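Local coordinates for protein erythromycin C-12 hydroxylase (Saccharopolyspora erythraea, PDB 2JJN) that hydroxylates erythromycin D at C-12 of the macrolactone ring to give erythromycin C, using a heme b iron, molecular oxygen and NADPH, at residues E94-T107 and L212-L226. The protein carries 2 engineered substitutions. Sequence-based numbering, arbitrary orientation.
Sequences EHRALRKVVSSAFT and LISRLVLAEVDGRAL. With HEM (protoporphyrin IX containing Fe), chain B; SO4 (sulfate ion), chain F.
Val101 has the largest share of the apolar contact between helix 94-105 and segment 212-226. With CG1 anti to the backbone N (chi1 173°), its two methyls part: CG1 lies 3.8 Å from both Ala219 CB and Leu226 CG, while CG2 packs on the CG methylene and carbonyl oxygen of Arg224. A type I' turn from Val221 to Arg224, closed by paired backbone bonds, places both residues beside Val101. Leu226 also reaches Leu98 and Val102, its CD2 3.4 Å from Leu98 CD1, closer than normal carbon contact, and its CD1 on Val102 CG1. Further along, Leu216 CD2 fits between Val102 CG1 and Ala105 CB, and Leu212 CD1 covers the Ala105 carbonyl.

One side chain makes the direct hydrogen bonds. Arg215, its chain bent at chi3, turns NE onto a lone pair of Ala105 O at 2.8 Å, nearly straight (164°) and within the guanidinium plane; NH2 adds a weak second bond to the same oxygen, and NH1 is held by a salt bridge to Asp210. Two waters bridge the rest: one donates to both Ala97 O and Val221 O, the other donates to Ser104 OG and accepts from Glu220 N. Ser104 OG itself donates to Val101 O (2.6 Å), a bond that fixes its rotation. At the exposed N-terminal end of helix 94-105, Glu94 OE1 and Arg224 NH2 form a long salt bridge of 3.8 Å; the stronger partner of that nitrogen is Glu230.

Helices 94-105 and 212-218, which correspond to C and H of the P450 fold, have directions 137° apart. His95 NE2 and Arg99 NH1 both donate to heme propionate O2D, so helix 94-105 is packed between cofactor and segment 212-226. Helix 228-259, corresponding to I, touches Val102, Phe106, Leu212 and Leu216; helix 142-152 meets Phe106 and Leu212.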
# COMPACT_ATOMS: atom_id res chain seq x y z
N GLU A 94 -16.28 -5.60 16.15
CA GLU A 94 -15.14 -6.50 16.19
C GLU A 94 -13.89 -5.75 15.74
O GLU A 94 -12.81 -5.93 16.30
CB GLU A 94 -15.37 -7.79 15.35
CG GLU A 94 -14.15 -8.75 15.42
CD GLU A 94 -14.27 -10.03 14.59
OE1 GLU A 94 -13.39 -10.91 14.75
OE2 GLU A 94 -15.21 -10.18 13.78
N HIS A 95 -14.03 -4.92 14.70
CA HIS A 95 -12.83 -4.21 14.22
C HIS A 95 -12.15 -3.38 15.31
O HIS A 95 -10.92 -3.30 15.38
CB HIS A 95 -13.16 -3.29 13.04
CG HIS A 95 -11.99 -2.48 12.58
ND1 HIS A 95 -11.78 -1.18 13.01
CD2 HIS A 95 -10.92 -2.81 11.82
CE1 HIS A 95 -10.65 -0.73 12.48
NE2 HIS A 95 -10.10 -1.70 11.77
N ARG A 96 -12.97 -2.73 16.13
CA ARG A 96 -12.44 -1.84 17.13
C ARG A 96 -11.66 -2.66 18.17
O ARG A 96 -10.58 -2.25 18.57
CB ARG A 96 -13.58 -1.12 17.80
CG ARG A 96 -13.13 -0.17 18.86
CD ARG A 96 -14.39 0.26 19.60
NE ARG A 96 -15.16 1.19 18.79
CZ ARG A 96 -16.49 1.25 18.77
NH1 ARG A 96 -17.21 0.42 19.51
NH2 ARG A 96 -17.09 2.16 18.00
N ALA A 97 -12.23 -3.79 18.57
CA ALA A 97 -11.59 -4.68 19.58
C ALA A 97 -10.28 -5.20 19.00
O ALA A 97 -9.25 -5.25 19.70
CB ALA A 97 -12.49 -5.85 19.93
N LEU A 98 -10.33 -5.64 17.75
CA LEU A 98 -9.15 -6.20 17.14
C LEU A 98 -8.06 -5.13 16.96
O LEU A 98 -6.90 -5.36 17.24
CB LEU A 98 -9.53 -6.87 15.82
CG LEU A 98 -8.44 -7.54 15.03
CD1 LEU A 98 -7.83 -8.72 15.85
CD2 LEU A 98 -9.04 -8.05 13.75
N ARG A 99 -8.44 -3.93 16.53
CA ARG A 99 -7.46 -2.88 16.32
C ARG A 99 -6.78 -2.50 17.64
O ARG A 99 -5.58 -2.29 17.67
CB ARG A 99 -8.13 -1.65 15.64
CG ARG A 99 -7.16 -0.52 15.45
CD ARG A 99 -6.80 -0.33 14.02
NE ARG A 99 -5.89 0.82 13.84
CZ ARG A 99 -5.72 1.47 12.68
NH1 ARG A 99 -6.36 1.08 11.59
NH2 ARG A 99 -4.90 2.52 12.63
N LYS A 100 -7.54 -2.49 18.73
CA LYS A 100 -6.93 -2.18 20.02
C LYS A 100 -5.90 -3.21 20.41
O LYS A 100 -4.82 -2.87 20.90
CB LYS A 100 -8.00 -2.14 21.10
CG LYS A 100 -8.77 -0.85 21.10
CD LYS A 100 -9.87 -0.93 22.14
CE LYS A 100 -10.68 0.34 22.11
NZ LYS A 100 -11.93 0.10 22.87
N VAL A 101 -6.26 -4.48 20.21
CA VAL A 101 -5.33 -5.55 20.57
C VAL A 101 -4.04 -5.43 19.75
O VAL A 101 -2.92 -5.42 20.30
CB VAL A 101 -5.96 -6.93 20.32
CG1 VAL A 101 -4.91 -8.01 20.53
CG2 VAL A 101 -7.13 -7.19 21.26
N VAL A 102 -4.17 -5.36 18.43
CA VAL A 102 -2.94 -5.32 17.64
C VAL A 102 -2.11 -4.06 17.86
O VAL A 102 -0.86 -4.10 17.86
CB VAL A 102 -3.18 -5.60 16.14
CG1 VAL A 102 -3.84 -6.95 15.97
CG2 VAL A 102 -4.02 -4.49 15.46
N SER A 103 -2.77 -2.93 18.09
CA SER A 103 -2.09 -1.66 18.35
C SER A 103 -1.27 -1.74 19.62
O SER A 103 -0.22 -1.10 19.72
CB SER A 103 -3.11 -0.51 18.43
OG SER A 103 -2.54 0.71 18.90
N SER A 104 -1.73 -2.53 20.60
CA SER A 104 -1.01 -2.66 21.87
C SER A 104 0.32 -3.41 21.68
O SER A 104 1.24 -3.30 22.47
CB SER A 104 -1.90 -3.32 22.92
OG SER A 104 -2.00 -4.73 22.68
N ALA A 105 0.43 -4.15 20.59
CA ALA A 105 1.70 -4.81 20.20
C ALA A 105 2.57 -4.02 19.20
O ALA A 105 3.80 -3.97 19.33
CB ALA A 105 1.38 -6.17 19.60
N PHE A 106 1.93 -3.57 18.11
CA PHE A 106 2.60 -2.83 17.02
C PHE A 106 2.59 -1.36 17.43
O PHE A 106 1.75 -0.59 16.97
CB PHE A 106 1.80 -3.05 15.72
CG PHE A 106 2.53 -2.57 14.47
CD1 PHE A 106 3.92 -2.50 14.43
CD2 PHE A 106 1.81 -2.20 13.33
CE1 PHE A 106 4.59 -2.05 13.28
CE2 PHE A 106 2.46 -1.74 12.18
CZ PHE A 106 3.84 -1.66 12.14
N THR A 107 3.50 -0.98 18.32
CA THR A 107 3.49 0.38 18.89
C THR A 107 4.37 1.41 18.14
O THR A 107 5.23 1.04 17.33
CB THR A 107 3.94 0.33 20.33
OG1 THR A 107 5.30 -0.12 20.37
CG2 THR A 107 3.04 -0.62 21.12
N LEU A 212 7.46 -8.96 17.29
CA LEU A 212 6.09 -8.54 17.17
C LEU A 212 5.12 -9.73 17.25
O LEU A 212 4.04 -9.56 17.80
CB LEU A 212 5.88 -7.70 15.89
CG LEU A 212 4.47 -7.16 15.80
CD1 LEU A 212 4.17 -6.12 16.84
CD2 LEU A 212 4.28 -6.53 14.40
N ILE A 213 5.51 -10.90 16.71
CA ILE A 213 4.63 -12.10 16.88
C ILE A 213 4.43 -12.40 18.37
O ILE A 213 3.30 -12.62 18.80
CB ILE A 213 5.12 -13.32 16.09
CG1 ILE A 213 4.91 -13.03 14.59
CG2 ILE A 213 4.34 -14.59 16.50
CD1 ILE A 213 5.43 -14.17 13.73
N SER A 214 5.52 -12.43 19.15
CA SER A 214 5.37 -12.65 20.61
C SER A 214 4.48 -11.61 21.24
O SER A 214 3.63 -11.93 22.10
CB SER A 214 6.73 -12.58 21.29
OG SER A 214 7.57 -13.66 20.86
N ARG A 215 4.65 -10.33 20.85
CA ARG A 215 3.82 -9.31 21.42
C ARG A 215 2.36 -9.47 21.02
O ARG A 215 1.47 -9.19 21.83
CB ARG A 215 4.33 -7.94 21.00
CG ARG A 215 5.70 -7.62 21.61
CD ARG A 215 6.27 -6.32 21.02
NE ARG A 215 5.40 -5.18 21.30
CZ ARG A 215 5.42 -4.49 22.44
NH1 ARG A 215 6.29 -4.78 23.40
NH2 ARG A 215 4.57 -3.47 22.61
N LEU A 216 2.13 -9.94 19.79
CA LEU A 216 0.76 -10.15 19.33
C LEU A 216 0.10 -11.32 20.10
O LEU A 216 -1.09 -11.27 20.45
CB LEU A 216 0.74 -10.49 17.84
CG LEU A 216 0.94 -9.24 16.96
CD1 LEU A 216 1.30 -9.72 15.55
CD2 LEU A 216 -0.32 -8.34 16.94
N VAL A 217 0.88 -12.36 20.39
CA VAL A 217 0.34 -13.51 21.16
C VAL A 217 0.07 -13.13 22.62
O VAL A 217 -0.88 -13.64 23.27
CB VAL A 217 1.24 -14.77 20.99
CG1 VAL A 217 1.03 -15.77 22.12
CG2 VAL A 217 1.03 -15.36 19.56
N LEU A 218 0.93 -12.26 23.16
CA LEU A 218 0.75 -11.89 24.57
C LEU A 218 -0.24 -10.73 24.80
O LEU A 218 -0.66 -10.49 25.93
CB LEU A 218 2.10 -11.57 25.21
CG LEU A 218 3.09 -12.71 25.31
CD1 LEU A 218 4.40 -12.10 25.85
CD2 LEU A 218 2.55 -13.76 26.25
N ALA A 219 -0.63 -10.04 23.71
CA ALA A 219 -1.52 -8.88 23.81
C ALA A 219 -2.91 -9.27 24.32
O ALA A 219 -3.46 -10.35 23.98
CB ALA A 219 -1.67 -8.21 22.43
N GLU A 220 -3.47 -8.40 25.14
CA GLU A 220 -4.84 -8.61 25.57
C GLU A 220 -5.42 -7.29 25.99
O GLU A 220 -4.80 -6.59 26.80
CB GLU A 220 -4.89 -9.53 26.75
CG GLU A 220 -6.31 -9.86 27.08
CD GLU A 220 -6.44 -10.99 28.06
OE1 GLU A 220 -7.08 -10.76 29.11
OE2 GLU A 220 -5.91 -12.09 27.78
N VAL A 221 -6.58 -6.96 25.43
CA VAL A 221 -7.26 -5.70 25.74
C VAL A 221 -8.70 -6.04 25.98
O VAL A 221 -9.34 -6.71 25.15
CB VAL A 221 -7.09 -4.66 24.59
CG1 VAL A 221 -7.81 -3.36 24.96
CG2 VAL A 221 -5.62 -4.41 24.34
N ASP A 222 -9.23 -5.64 27.14
CA ASP A 222 -10.59 -5.96 27.52
C ASP A 222 -10.87 -7.45 27.49
O ASP A 222 -11.98 -7.89 27.19
CB ASP A 222 -11.58 -5.21 26.65
CG ASP A 222 -11.43 -3.70 26.77
OD1 ASP A 222 -11.00 -3.24 27.86
OD2 ASP A 222 -11.70 -2.99 25.78
N GLY A 223 -9.86 -8.25 27.85
CA GLY A 223 -10.03 -9.70 27.88
C GLY A 223 -9.99 -10.36 26.51
O GLY A 223 -10.11 -11.59 26.42
N ARG A 224 -9.81 -9.58 25.46
CA ARG A 224 -9.74 -10.13 24.10
C ARG A 224 -8.28 -10.46 23.76
O ARG A 224 -7.42 -9.59 23.86
CB ARG A 224 -10.29 -9.12 23.09
CG ARG A 224 -10.27 -9.59 21.61
CD ARG A 224 -11.15 -10.81 21.39
NE ARG A 224 -11.55 -10.95 19.99
CZ ARG A 224 -10.87 -11.67 19.10
NH1 ARG A 224 -9.76 -12.29 19.46
NH2 ARG A 224 -11.31 -11.76 17.85
N ALA A 225 -8.00 -11.72 23.42
CA ALA A 225 -6.67 -12.09 23.00
C ALA A 225 -6.80 -12.78 21.65
O ALA A 225 -7.89 -13.29 21.29
CB ALA A 225 -6.00 -13.05 24.06
N LEU A 226 -5.74 -12.78 20.89
CA LEU A 226 -5.76 -13.44 19.58
C LEU A 226 -5.46 -14.90 19.72
O LEU A 226 -4.54 -15.27 20.46
CB LEU A 226 -4.71 -12.81 18.64
CG LEU A 226 -4.79 -11.27 18.50
CD1 LEU A 226 -3.65 -10.72 17.64
CD2 LEU A 226 -6.14 -10.84 17.93
CHA HEM B . -4.63 -0.09 5.95
CHB HEM B . -2.23 2.18 2.36
CHC HEM B . 1.97 0.74 4.30
CHD HEM B . -0.43 -2.17 7.37
C1A HEM B . -4.30 0.70 4.86
C2A HEM B . -5.28 1.41 4.03
C3A HEM B . -4.62 2.02 3.04
C4A HEM B . -3.21 1.72 3.19
CMA HEM B . -5.23 2.86 1.89
CAA HEM B . -6.80 1.46 4.28
CBA HEM B . -7.50 0.24 3.72
CGA HEM B . -9.02 0.40 3.72
O1A HEM B . -9.54 1.46 4.17
O2A HEM B . -9.70 -0.60 3.30
C1B HEM B . -0.87 1.99 2.59
C2B HEM B . 0.19 2.60 1.83
C3B HEM B . 1.37 2.21 2.37
C4B HEM B . 1.03 1.34 3.49
CMB HEM B . -0.13 3.53 0.64
CAB HEM B . 2.82 2.51 1.97
CBB HEM B . 3.13 3.66 1.46
C1C HEM B . 1.68 -0.17 5.30
C2C HEM B . 2.68 -0.86 6.10
C3C HEM B . 2.01 -1.67 6.96
C4C HEM B . 0.58 -1.50 6.72
CMC HEM B . 4.20 -0.63 5.94
CAC HEM B . 2.56 -2.66 8.00
CBC HEM B . 3.63 -2.39 8.76
C1D HEM B . -1.75 -1.87 7.22
C2D HEM B . -2.78 -2.53 7.96
C3D HEM B . -4.06 -1.88 7.54
C4D HEM B . -3.70 -0.89 6.57
CMD HEM B . -2.61 -3.68 8.99
CAD HEM B . -5.49 -2.22 8.02
CBD HEM B . -5.91 -1.33 9.20
CGD HEM B . -7.34 -1.60 9.56
O1D HEM B . -8.07 -2.24 8.79
O2D HEM B . -7.74 -1.15 10.66
NA HEM B . -3.02 0.93 4.33
NB HEM B . -0.34 1.18 3.59
NC HEM B . 0.44 -0.61 5.70
ND HEM B . -2.33 -0.88 6.40
FE HEM B . -1.31 0.29 5.09
S SO4 F . -4.12 2.94 16.39
O1 SO4 F . -3.45 3.10 15.10
O2 SO4 F . -4.90 1.70 16.43
O3 SO4 F . -5.05 4.03 16.62
O4 SO4 F . -3.09 2.95 17.43
O HOH W 1 -10.07 -5.34 22.62
O HOH W 2 -2.02 -5.80 25.31
O HOH W 3 -1.46 -1.35 3.60